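Local atomic coordinates of DNA alpha-glucosyltransferase (Enterobacteria phage T4, PDB entry 1XV5), a protein that is a phage glycosyltransferase of the GT-B fold, built from two domains with parallel beta-sheet cores and holding uridine-5'-diphosphate in this model. Residues V182-R185 against S186-K190; R368-Y371 against D372-R375; Q384-S388 against S389-K393. One frame throughout, in Å; residues are numbered along the deposited sequence.

Contact 1. Residues V182-R185 against S186-K190; sequences VKVR and STYWK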
ATOM      1  N   VAL A 182     -10.599  -9.956   7.084  1.00 15.81           N
ATOM      2  CA  VAL A 182     -11.125 -10.943   8.016  1.00 16.68           C
ATOM      3  C   VAL A 182      -9.975 -11.772   8.589  1.00 17.01           C
ATOM      4  O   VAL A 182      -9.904 -12.013   9.793  1.00 16.15           O
ATOM      5  CB  VAL A 182     -12.117 -11.893   7.307  1.00 17.20           C
ATOM      6  CG1 VAL A 182     -12.625 -12.944   8.281  1.00 18.94           C
ATOM      7  CG2 VAL A 182     -13.274 -11.094   6.727  1.00 19.51           C
ATOM      8  N   LYS A 183      -9.073 -12.206   7.713  1.00 17.65           N
ATOM      9  CA  LYS A 183      -7.936 -13.013   8.132  1.00 17.64           C
ATOM     10  C   LYS A 183      -7.055 -12.303   9.157  1.00 17.43           C
ATOM     11  O   LYS A 183      -6.610 -12.912  10.126  1.00 18.07           O
ATOM     12  CB  LYS A 183      -7.100 -13.416   6.916  1.00 20.48           C
ATOM     13  CG  LYS A 183      -5.975 -14.383   7.249  1.00 25.15           C
ATOM     14  CD  LYS A 183      -5.366 -14.986   5.992  1.00 29.46           C
ATOM     15  CE  LYS A 183      -6.417 -15.735   5.187  1.00 32.36           C
ATOM     16  NZ  LYS A 183      -7.161 -16.723   6.022  1.00 35.87           N
ATOM     17  N   VAL A 184      -6.795 -11.017   8.946  1.00 15.57           N
ATOM     18  CA  VAL A 184      -5.979 -10.262   9.886  1.00 13.81           C
ATOM     19  C   VAL A 184      -6.683 -10.177  11.235  1.00 13.70           C
ATOM     20  O   VAL A 184      -6.058 -10.366  12.279  1.00 14.65           O
ATOM     21  CB  VAL A 184      -5.681  -8.838   9.360  1.00 15.50           C
ATOM     22  CG1 VAL A 184      -5.034  -7.997  10.451  1.00 15.04           C
ATOM     23  CG2 VAL A 184      -4.755  -8.926   8.156  1.00 14.50           C
ATOM     24  N   ARG A 185      -7.984  -9.900  11.231  1.00 12.97           N
ATOM     25  CA  ARG A 185      -8.693  -9.827  12.505  1.00 13.71           C
ATOM     26  C   ARG A 185      -8.670 -11.163  13.237  1.00 13.51           C
ATOM     27  O   ARG A 185      -8.457 -11.213  14.448  1.00 13.92           O
ATOM     28  CB  ARG A 185     -10.153  -9.406  12.323  1.00 12.82           C
ATOM     29  CG  ARG A 185     -10.924  -9.528  13.645  1.00 14.29           C
ATOM     30  CD  ARG A 185     -12.319  -8.927  13.621  1.00 14.64           C
ATOM     31  NE  ARG A 185     -12.912  -8.993  14.961  1.00 15.75           N
ATOM     32  CZ  ARG A 185     -13.939  -8.251  15.365  1.00 17.60           C
ATOM     33  NH1 ARG A 185     -14.500  -7.379  14.535  1.00 16.30           N
ATOM     34  NH2 ARG A 185     -14.396  -8.370  16.607  1.00 19.19           N
ATOM     35  N   SER A 186      -8.886 -12.244  12.498  1.00 15.89           N
ATOM     36  CA  SER A 186      -8.920 -13.569  13.103  1.00 16.21           C
ATOM     37  C   SER A 186      -7.568 -13.996  13.656  1.00 18.25           C
ATOM     38  O   SER A 186      -7.465 -15.027  14.322  1.00 18.46           O
ATOM     39  CB  SER A 186      -9.420 -14.601  12.087  1.00 17.27           C
ATOM     40  OG  SER A 186      -8.481 -14.808  11.050  1.00 20.94           O
ATOM     41  N   THR A 187      -6.539 -13.193  13.398  1.00 17.55           N
ATOM     42  CA  THR A 187      -5.193 -13.501  13.862  1.00 17.87           C
ATOM     43  C   THR A 187      -4.625 -12.527  14.894  1.00 18.16           C
ATOM     44  O   THR A 187      -3.826 -12.923  15.739  1.00 20.20           O
ATOM     45  CB  THR A 187      -4.203 -13.558  12.668  1.00 21.83           C
ATOM     46  OG1 THR A 187      -4.589 -14.610  11.775  1.00 26.50           O
ATOM     47  CG2 THR A 187      -2.780 -13.810  13.149  1.00 23.81           C
ATOM     48  N   TYR A 188      -5.041 -11.264  14.845  1.00 14.69           N
ATOM     49  CA  TYR A 188      -4.487 -10.268  15.761  1.00 14.81           C
ATOM     50  C   TYR A 188      -5.406  -9.529  16.721  1.00 15.33           C
ATOM     51  O   TYR A 188      -4.921  -8.912  17.667  1.00 16.12           O
ATOM     52  CB  TYR A 188      -3.711  -9.215  14.962  1.00 14.68           C
ATOM     53  CG  TYR A 188      -2.576  -9.793  14.162  1.00 14.49           C
ATOM     54  CD1 TYR A 188      -2.758 -10.173  12.833  1.00 17.11           C
ATOM     55  CD2 TYR A 188      -1.336 -10.016  14.749  1.00 15.68           C
ATOM     56  CE1 TYR A 188      -1.731 -10.762  12.108  1.00 16.51           C
ATOM     57  CE2 TYR A 188      -0.298 -10.609  14.035  1.00 17.19           C
ATOM     58  CZ  TYR A 188      -0.505 -10.980  12.716  1.00 17.20           C
ATOM     59  OH  TYR A 188       0.509 -11.576  12.006  1.00 21.74           O
ATOM     60  N   TRP A 189      -6.712  -9.568  16.485  1.00 15.08           N
ATOM     61  CA  TRP A 189      -7.650  -8.845  17.343  1.00 15.20           C
ATOM     62  C   TRP A 189      -7.460  -9.168  18.826  1.00 15.22           C
ATOM     63  O   TRP A 189      -7.406 -10.335  19.222  1.00 14.90           O
ATOM     64  CB  TRP A 189      -9.085  -9.153  16.913  1.00 14.67           C
ATOM     65  CG  TRP A 189     -10.095  -8.123  17.338  1.00 14.79           C
ATOM     66  CD1 TRP A 189     -10.772  -8.072  18.524  1.00 16.47           C
ATOM     67  CD2 TRP A 189     -10.576  -7.024  16.555  1.00 14.66           C
ATOM     68  NE1 TRP A 189     -11.651  -7.013  18.523  1.00 14.99           N
ATOM     69  CE2 TRP A 189     -11.550  -6.352  17.328  1.00 15.42           C
ATOM     70  CE3 TRP A 189     -10.279  -6.543  15.273  1.00 13.85           C
ATOM     71  CZ2 TRP A 189     -12.233  -5.221  16.859  1.00 14.02           C
ATOM     72  CZ3 TRP A 189     -10.960  -5.415  14.804  1.00 14.36           C
ATOM     73  CH2 TRP A 189     -11.926  -4.769  15.601  1.00 13.85           C
ATOM     74  N   LYS A 190      -7.365  -8.123  19.639  1.00 14.23           N
ATOM     75  CA  LYS A 190      -7.174  -8.276  21.076  1.00 13.82           C
ATOM     76  C   LYS A 190      -8.403  -7.822  21.851  1.00 14.46           C
ATOM     77  O   LYS A 190      -9.197  -7.025  21.355  1.00 14.15           O
ATOM     78  CB  LYS A 190      -5.984  -7.433  21.546  1.00 14.61           C
ATOM     79  CG  LYS A 190      -4.646  -7.789  20.919  1.00 14.96           C
ATOM     80  CD  LYS A 190      -4.128  -9.122  21.432  1.00 15.37           C
ATOM     81  CE  LYS A 190      -2.753  -9.444  20.854  1.00 17.05           C
ATOM     82  NZ  LYS A 190      -2.799  -9.599  19.375  1.00 15.63           N
TER
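Arg185 and Trp189 lie flat on one another over the last turn of helix 181-188, in the connection between the two sheet domains of the GT-B fold. This is a face-to-face stack between residues four apart at the end of a helix, and it counts as cation-pi: the planes are only 9° apart, the centres of guanidinium and indole are 3.6 Å apart, and Arg185 CZ sits 12° off the normal of the six-membered ring. Arg185 NE approaches Trp189 CD2 to 3.4 Å, while CG and CD run along CE3. The arginine can span the indole because its chain is extended from CG to NE. Its charge also serves helix 368-386, through a salt bridge from NH2 to Glu376 and a cation-pi contact with Tyr379.

Backbone bonds carry the helix to its end. Ser186 N donates to Val182 O at 2.9 Å and Trp189 N to Arg185 O at 3.1 Å, although Trp189 is already the first residue outside helical backbone angles. Val184 O takes two donors, Tyr188 N and Thr187 N, the second from well above the carbonyl plane.

Hydroxyls double the load on another carbonyl. Lys183 O accepts from Ser186 OG at 2.8 Å and from Thr187 OG1 at 3.1 Å, the two arriving from opposite faces of its plane; the serine oxygen gets there by turning back between its own N and C (chi1 69°).

Apolar contact is slight: Val184 CG1 meets the Tyr188 ring at CD1, 3.9 Å away.

Contact 2. Residues R368-Y371 against D372-R375; sequences RALY and DRER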
ATOM      1  N   ARG A 368     -13.853   2.052  27.736  1.00 19.98           N
ATOM      2  CA  ARG A 368     -13.590   0.809  27.016  1.00 21.50           C
ATOM      3  C   ARG A 368     -14.770   0.323  26.176  1.00 21.17           C
ATOM      4  O   ARG A 368     -14.574  -0.227  25.092  1.00 20.71           O
ATOM      5  CB  ARG A 368     -13.179  -0.292  28.003  1.00 25.58           C
ATOM      6  CG  ARG A 368     -11.962   0.051  28.857  1.00 29.70           C
ATOM      7  CD  ARG A 368     -10.635  -0.256  28.164  1.00 34.27           C
ATOM      8  NE  ARG A 368      -9.504   0.265  28.932  1.00 36.53           N
ATOM      9  CZ  ARG A 368      -8.226  -0.036  28.709  1.00 37.01           C
ATOM     10  NH1 ARG A 368      -7.887  -0.870  27.734  1.00 33.73           N
ATOM     11  NH2 ARG A 368      -7.280   0.512  29.460  1.00 36.98           N
ATOM     12  N   ALA A 369     -15.991   0.517  26.667  1.00 19.94           N
ATOM     13  CA  ALA A 369     -17.174   0.076  25.928  1.00 19.34           C
ATOM     14  C   ALA A 369     -17.334   0.875  24.639  1.00 18.21           C
ATOM     15  O   ALA A 369     -17.626   0.313  23.582  1.00 18.35           O
ATOM     16  CB  ALA A 369     -18.424   0.213  26.792  1.00 20.51           C
ATOM     17  N   LEU A 370     -17.149   2.189  24.736  1.00 16.15           N
ATOM     18  CA  LEU A 370     -17.246   3.071  23.583  1.00 15.99           C
ATOM     19  C   LEU A 370     -16.135   2.696  22.605  1.00 15.73           C
ATOM     20  O   LEU A 370     -16.365   2.559  21.400  1.00 15.87           O
ATOM     21  CB  LEU A 370     -17.078   4.530  24.022  1.00 16.74           C
ATOM     22  CG  LEU A 370     -17.021   5.605  22.934  1.00 18.92           C
ATOM     23  CD1 LEU A 370     -18.292   5.573  22.096  1.00 19.23           C
ATOM     24  CD2 LEU A 370     -16.836   6.974  23.585  1.00 19.93           C
ATOM     25  N   TYR A 371     -14.931   2.531  23.143  1.00 14.74           N
ATOM     26  CA  TYR A 371     -13.763   2.164  22.346  1.00 14.75           C
ATOM     27  C   TYR A 371     -14.098   0.937  21.506  1.00 14.63           C
ATOM     28  O   TYR A 371     -13.872   0.915  20.291  1.00 13.84           O
ATOM     29  CB  TYR A 371     -12.582   1.838  23.271  1.00 14.03           C
ATOM     30  CG  TYR A 371     -11.282   1.533  22.548  1.00 15.29           C
ATOM     31  CD1 TYR A 371     -10.327   2.527  22.337  1.00 14.92           C
ATOM     32  CD2 TYR A 371     -11.022   0.256  22.053  1.00 13.82           C
ATOM     33  CE1 TYR A 371      -9.139   2.258  21.645  1.00 14.31           C
ATOM     34  CE2 TYR A 371      -9.844  -0.025  21.360  1.00 14.73           C
ATOM     35  CZ  TYR A 371      -8.907   0.978  21.159  1.00 15.54           C
ATOM     36  OH  TYR A 371      -7.745   0.702  20.475  1.00 14.42           O
ATOM     37  N   ASP A 372     -14.643  -0.084  22.163  1.00 14.44           N
ATOM     38  CA  ASP A 372     -15.003  -1.326  21.485  1.00 14.02           C
ATOM     39  C   ASP A 372     -16.042  -1.102  20.394  1.00 15.19           C
ATOM     40  O   ASP A 372     -15.904  -1.619  19.282  1.00 15.00           O
ATOM     41  CB  ASP A 372     -15.518  -2.349  22.503  1.00 15.08           C
ATOM     42  CG  ASP A 372     -14.641  -3.587  22.580  1.00 18.74           C
ATOM     43  OD1 ASP A 372     -14.772  -4.345  23.562  1.00 21.00           O
ATOM     44  OD2 ASP A 372     -13.829  -3.812  21.655  1.00 21.83           O
ATOM     45  N   ARG A 373     -17.085  -0.336  20.702  1.00 15.44           N
ATOM     46  CA  ARG A 373     -18.114  -0.070  19.706  1.00 16.66           C
ATOM     47  C   ARG A 373     -17.513   0.631  18.497  1.00 16.68           C
ATOM     48  O   ARG A 373     -17.808   0.281  17.358  1.00 15.34           O
ATOM     49  CB  ARG A 373     -19.235   0.807  20.279  1.00 17.64           C
ATOM     50  CG  ARG A 373     -20.113   0.113  21.310  1.00 22.01           C
ATOM     51  CD  ARG A 373     -21.416   0.881  21.528  1.00 22.90           C
ATOM     52  NE  ARG A 373     -21.203   2.191  22.143  1.00 24.49           N
ATOM     53  CZ  ARG A 373     -20.973   2.382  23.440  1.00 24.59           C
ATOM     54  NH1 ARG A 373     -20.925   1.348  24.269  1.00 24.47           N
ATOM     55  NH2 ARG A 373     -20.793   3.610  23.909  1.00 24.39           N
ATOM     56  N   GLU A 374     -16.659   1.618  18.750  1.00 15.43           N
ATOM     57  CA  GLU A 374     -16.054   2.370  17.660  1.00 14.60           C
ATOM     58  C   GLU A 374     -15.164   1.532  16.753  1.00 13.88           C
ATOM     59  O   GLU A 374     -15.250   1.650  15.530  1.00 14.56           O
ATOM     60  CB  GLU A 374     -15.278   3.568  18.208  1.00 15.88           C
ATOM     61  CG  GLU A 374     -16.179   4.601  18.877  1.00 17.30           C
ATOM     62  CD  GLU A 374     -17.273   5.112  17.949  1.00 19.19           C
ATOM     63  OE1 GLU A 374     -16.941   5.693  16.893  1.00 19.78           O
ATOM     64  OE2 GLU A 374     -18.466   4.934  18.275  1.00 20.79           O
ATOM     65  N   ARG A 375     -14.319   0.682  17.324  1.00 12.72           N
ATOM     66  CA  ARG A 375     -13.463  -0.121  16.460  1.00 13.04           C
ATOM     67  C   ARG A 375     -14.253  -1.212  15.737  1.00 14.25           C
ATOM     68  O   ARG A 375     -13.875  -1.619  14.644  1.00 12.89           O
ATOM     69  CB  ARG A 375     -12.282  -0.721  17.234  1.00 12.38           C
ATOM     70  CG  ARG A 375     -12.635  -1.645  18.370  1.00 11.53           C
ATOM     71  CD  ARG A 375     -11.382  -2.371  18.858  1.00 14.56           C
ATOM     72  NE  ARG A 375     -11.679  -3.305  19.939  1.00 15.35           N
ATOM     73  CZ  ARG A 375     -10.855  -4.265  20.342  1.00 15.91           C
ATOM     74  NH1 ARG A 375      -9.674  -4.422  19.756  1.00 14.36           N
ATOM     75  NH2 ARG A 375     -11.222  -5.078  21.324  1.00 13.73           N
TER
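Leu370 and Tyr371 meet Arg373, Glu374 and Arg375 in a local contact between residues three to four apart, within the first two turns of helix 368-386. Regular i to i+4 backbone bonds establish the helix, among them Glu374 N to Leu370 O at 2.8 Å and Arg375 N to Tyr371 O at 3.0 Å.

Arg375 lays CD against CE2 of the Tyr371 ring at 3.8 Å, ring and guanidinium planes being 53° apart, so the two are not stacked. Its CG lies between backbone N and carbonyl carbon (chi1 61°), and the chain then extends to a side-on grip on Asp372. Both nitrogens converge on one oxygen: NE reaches Asp372 OD2 at 2.8 Å and NH2 reaches the same OD2 at 2.9 Å, with OD2 in the guanidinium plane, which should fix the rotation of that group.

Arg373 instead bends at chi3 (-66°), bringing one guanidinium face over the backbone at Leu370, with NH2 3.7 Å from Leu370 CD1. Glu374 runs beside Leu370, pointing the same way, and its OE2 forms a salt bridge with Lys377.

Outward, Tyr371 OH bonds to Gly289 O and Arg375 NH1 to Gly317 O, beside the second sheet. Tyr371, Glu374 and Arg375 all pack on Ile319 of strand 319-323, while Leu370 and Glu374 touch helix 354-365.

Contact 3. Residues Q384-S388 against S389-K393; sequences QHQDS and SFCFK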
ATOM      1  N   GLN A 384     -16.165  -3.728   4.429  1.00 13.19           N
ATOM      2  CA  GLN A 384     -17.110  -3.463   3.351  1.00 13.67           C
ATOM      3  C   GLN A 384     -16.457  -2.664   2.229  1.00 13.76           C
ATOM      4  O   GLN A 384     -16.757  -2.859   1.053  1.00 13.70           O
ATOM      5  CB  GLN A 384     -18.318  -2.684   3.886  1.00 14.13           C
ATOM      6  CG  GLN A 384     -19.247  -3.513   4.760  1.00 18.58           C
ATOM      7  CD  GLN A 384     -20.011  -4.557   3.965  1.00 23.56           C
ATOM      8  OE1 GLN A 384     -20.511  -5.537   4.518  1.00 28.87           O
ATOM      9  NE2 GLN A 384     -20.113  -4.344   2.659  1.00 25.72           N
ATOM     10  N   HIS A 385     -15.550  -1.768   2.593  1.00 12.99           N
ATOM     11  CA  HIS A 385     -14.907  -0.938   1.590  1.00 10.73           C
ATOM     12  C   HIS A 385     -13.820  -1.586   0.753  1.00 13.16           C
ATOM     13  O   HIS A 385     -13.775  -1.373  -0.459  1.00 12.86           O
ATOM     14  CB  HIS A 385     -14.318   0.318   2.233  1.00 12.10           C
ATOM     15  CG  HIS A 385     -13.746   1.281   1.238  1.00 11.90           C
ATOM     16  ND1 HIS A 385     -12.396   1.551   1.149  1.00 15.47           N
ATOM     17  CD2 HIS A 385     -14.338   1.998   0.256  1.00  8.48           C
ATOM     18  CE1 HIS A 385     -12.184   2.392   0.153  1.00 10.02           C
ATOM     19  NE2 HIS A 385     -13.346   2.679  -0.405  1.00 14.75           N
ATOM     20  N   GLN A 386     -12.963  -2.391   1.372  1.00 12.49           N
ATOM     21  CA  GLN A 386     -11.843  -2.939   0.611  1.00 13.12           C
ATOM     22  C   GLN A 386     -11.383  -4.370   0.890  1.00 13.55           C
ATOM     23  O   GLN A 386     -10.222  -4.700   0.639  1.00 14.61           O
ATOM     24  CB  GLN A 386     -10.661  -1.964   0.775  1.00 12.94           C
ATOM     25  CG  GLN A 386      -9.740  -1.836  -0.427  1.00 13.20           C
ATOM     26  CD  GLN A 386      -8.957  -0.531  -0.411  1.00 12.87           C
ATOM     27  OE1 GLN A 386      -9.544   0.556  -0.381  1.00 12.06           O
ATOM     28  NE2 GLN A 386      -7.629  -0.631  -0.431  1.00 11.78           N
ATOM     29  N   ASP A 387     -12.265  -5.231   1.394  1.00 12.80           N
ATOM     30  CA  ASP A 387     -11.852  -6.613   1.643  1.00 13.12           C
ATOM     31  C   ASP A 387     -11.636  -7.322   0.302  1.00 12.36           C
ATOM     32  O   ASP A 387     -12.322  -7.031  -0.677  1.00 12.79           O
ATOM     33  CB  ASP A 387     -12.910  -7.382   2.434  1.00 13.69           C
ATOM     34  CG  ASP A 387     -12.433  -8.769   2.847  1.00 16.22           C
ATOM     35  OD1 ASP A 387     -11.608  -8.865   3.781  1.00 14.96           O
ATOM     36  OD2 ASP A 387     -12.871  -9.765   2.229  1.00 16.64           O
ATOM     37  N   SER A 388     -10.690  -8.255   0.268  1.00 13.01           N
ATOM     38  CA  SER A 388     -10.394  -9.005  -0.951  1.00 14.43           C
ATOM     39  C   SER A 388     -11.620  -9.714  -1.523  1.00 15.57           C
ATOM     40  O   SER A 388     -11.768  -9.827  -2.742  1.00 16.47           O
ATOM     41  CB  SER A 388      -9.303 -10.046  -0.678  1.00 13.04           C
ATOM     42  OG  SER A 388      -8.075  -9.428  -0.339  1.00 14.87           O
ATOM     43  N   SER A 389     -12.498 -10.193  -0.644  1.00 16.00           N
ATOM     44  CA  SER A 389     -13.690 -10.913  -1.085  1.00 17.62           C
ATOM     45  C   SER A 389     -14.542 -10.093  -2.044  1.00 17.34           C
ATOM     46  O   SER A 389     -15.242 -10.650  -2.894  1.00 18.47           O
ATOM     47  CB  SER A 389     -14.533 -11.355   0.121  1.00 16.79           C
ATOM     48  OG  SER A 389     -15.098 -10.250   0.802  1.00 17.64           O
ATOM     49  N   PHE A 390     -14.475  -8.773  -1.911  1.00 15.16           N
ATOM     50  CA  PHE A 390     -15.229  -7.871  -2.770  1.00 15.47           C
ATOM     51  C   PHE A 390     -14.414  -7.355  -3.953  1.00 15.49           C
ATOM     52  O   PHE A 390     -14.791  -7.533  -5.112  1.00 14.89           O
ATOM     53  CB  PHE A 390     -15.705  -6.645  -1.984  1.00 16.00           C
ATOM     54  CG  PHE A 390     -16.600  -6.963  -0.826  1.00 17.11           C
ATOM     55  CD1 PHE A 390     -17.834  -7.571  -1.027  1.00 18.98           C
ATOM     56  CD2 PHE A 390     -16.218  -6.630   0.471  1.00 15.09           C
ATOM     57  CE1 PHE A 390     -18.678  -7.839   0.050  1.00 19.21           C
ATOM     58  CE2 PHE A 390     -17.054  -6.893   1.554  1.00 15.90           C
ATOM     59  CZ  PHE A 390     -18.287  -7.499   1.342  1.00 18.18           C
ATOM     60  N   CYS A 391     -13.293  -6.709  -3.644  1.00 14.83           N
ATOM     61  CA  CYS A 391     -12.456  -6.092  -4.662  1.00 14.94           C
ATOM     62  C   CYS A 391     -11.788  -7.017  -5.671  1.00 14.47           C
ATOM     63  O   CYS A 391     -11.804  -6.724  -6.863  1.00 15.10           O
ATOM     64  CB  CYS A 391     -11.414  -5.198  -3.991  1.00 13.60           C
ATOM     65  SG  CYS A 391     -12.148  -4.016  -2.820  1.00 14.85           S
ATOM     66  N   PHE A 392     -11.196  -8.120  -5.220  1.00 15.36           N
ATOM     67  CA  PHE A 392     -10.561  -9.025  -6.171  1.00 15.02           C
ATOM     68  C   PHE A 392     -11.598  -9.685  -7.083  1.00 16.89           C
ATOM     69  O   PHE A 392     -11.289 -10.066  -8.216  1.00 15.93           O
ATOM     70  CB  PHE A 392      -9.703 -10.072  -5.443  1.00 15.34           C
ATOM     71  CG  PHE A 392      -8.305  -9.594  -5.140  1.00 14.91           C
ATOM     72  CD1 PHE A 392      -7.785  -9.673  -3.851  1.00 14.28           C
ATOM     73  CD2 PHE A 392      -7.513  -9.046  -6.148  1.00 15.35           C
ATOM     74  CE1 PHE A 392      -6.497  -9.211  -3.568  1.00 13.50           C
ATOM     75  CE2 PHE A 392      -6.221  -8.578  -5.876  1.00 15.69           C
ATOM     76  CZ  PHE A 392      -5.715  -8.662  -4.582  1.00 13.23           C
ATOM     77  N   LYS A 393     -12.830  -9.807  -6.596  1.00 16.73           N
ATOM     78  CA  LYS A 393     -13.904 -10.374  -7.408  1.00 17.88           C
ATOM     79  C   LYS A 393     -14.228  -9.358  -8.499  1.00 17.48           C
ATOM     80  O   LYS A 393     -14.385  -9.710  -9.669  1.00 16.99           O
ATOM     81  CB  LYS A 393     -15.148 -10.635  -6.554  1.00 19.17           C
ATOM     82  CG  LYS A 393     -16.413 -10.908  -7.367  1.00 24.48           C
ATOM     83  CD  LYS A 393     -16.256 -12.130  -8.254  1.00 30.23           C
ATOM     84  CE  LYS A 393     -17.435 -12.291  -9.208  1.00 33.95           C
ATOM     85  NZ  LYS A 393     -18.738 -12.316  -8.495  1.00 36.04           N
TER
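Ser388 presses against Phe392 one turn on: its OG lies 3.5 Å from Phe392 CD1, at the edge of the ring and near the ring plane, with CB equally close to that carbon. The backbone ties the same pair, Phe392 N donating to Ser388 O at 3.1 Å, tilted from the carbonyl plane. Beyond them, Phe392 meets Phe20 and Trp27, and Ser388 touches Glu23, all on helix 17-30.

Asp387 contributes both backbone and carboxylate. Its O accepts from Cys391 N and from Phe390 N, the latter well above the carbonyl plane. Its side chain, with CG anti to the backbone N (chi1 -173°), folds forward so that OD2 takes Ser389 N at 2.9 Å from above the carboxylate plane and Ser389 OG at 2.7 Å on the anti side. This is an N-cap with an Asx turn, at the joint where helix 368-386 gives way to helix 388-399. A carboxylate here probably also gains from the positive end of the helix dipole. OD1 bonds to Ile181 N, so one aspartate joins the start of the last helix to that of helix 181-188.

Phe390 turns back toward the preceding helix. Its CD2 meets Asp387 CB at 3.9 Å and its CE2 meets Gln384 CA at the same distance, while Ser389 OG lies over the ring centre, 3.8 Å above the plane. Arg333 makes a cation-pi contact with this ring, and Tyr383 meets it edge-to-face. Further round the joint, Cys391 SG rests 3.6 Å from Gln386 CA.

How the contacts relate
Contacts 1, 2 and 3 follow in series along the chain. The centres of contacts 1 and 2 are about 17 Å apart, those of 1 and 3 about 16 Å, and those of 2 and 3 about 25 Å. Helix 368-386 carries contact 2 at its start and leads into contact 3, whose nearest atoms to contact 2 are about 11 Å away. Contact 1, on helix 181-188, touches both: Lys190 O lies 2.8 Å from Arg375 NH2, a probable hydrogen bond, and Val182 packs beside Asp387. Contact 2 sits by the second sheet and contact 3 reaches helix 17-30 of the first domain, so these helices bridge the two GT-B domains.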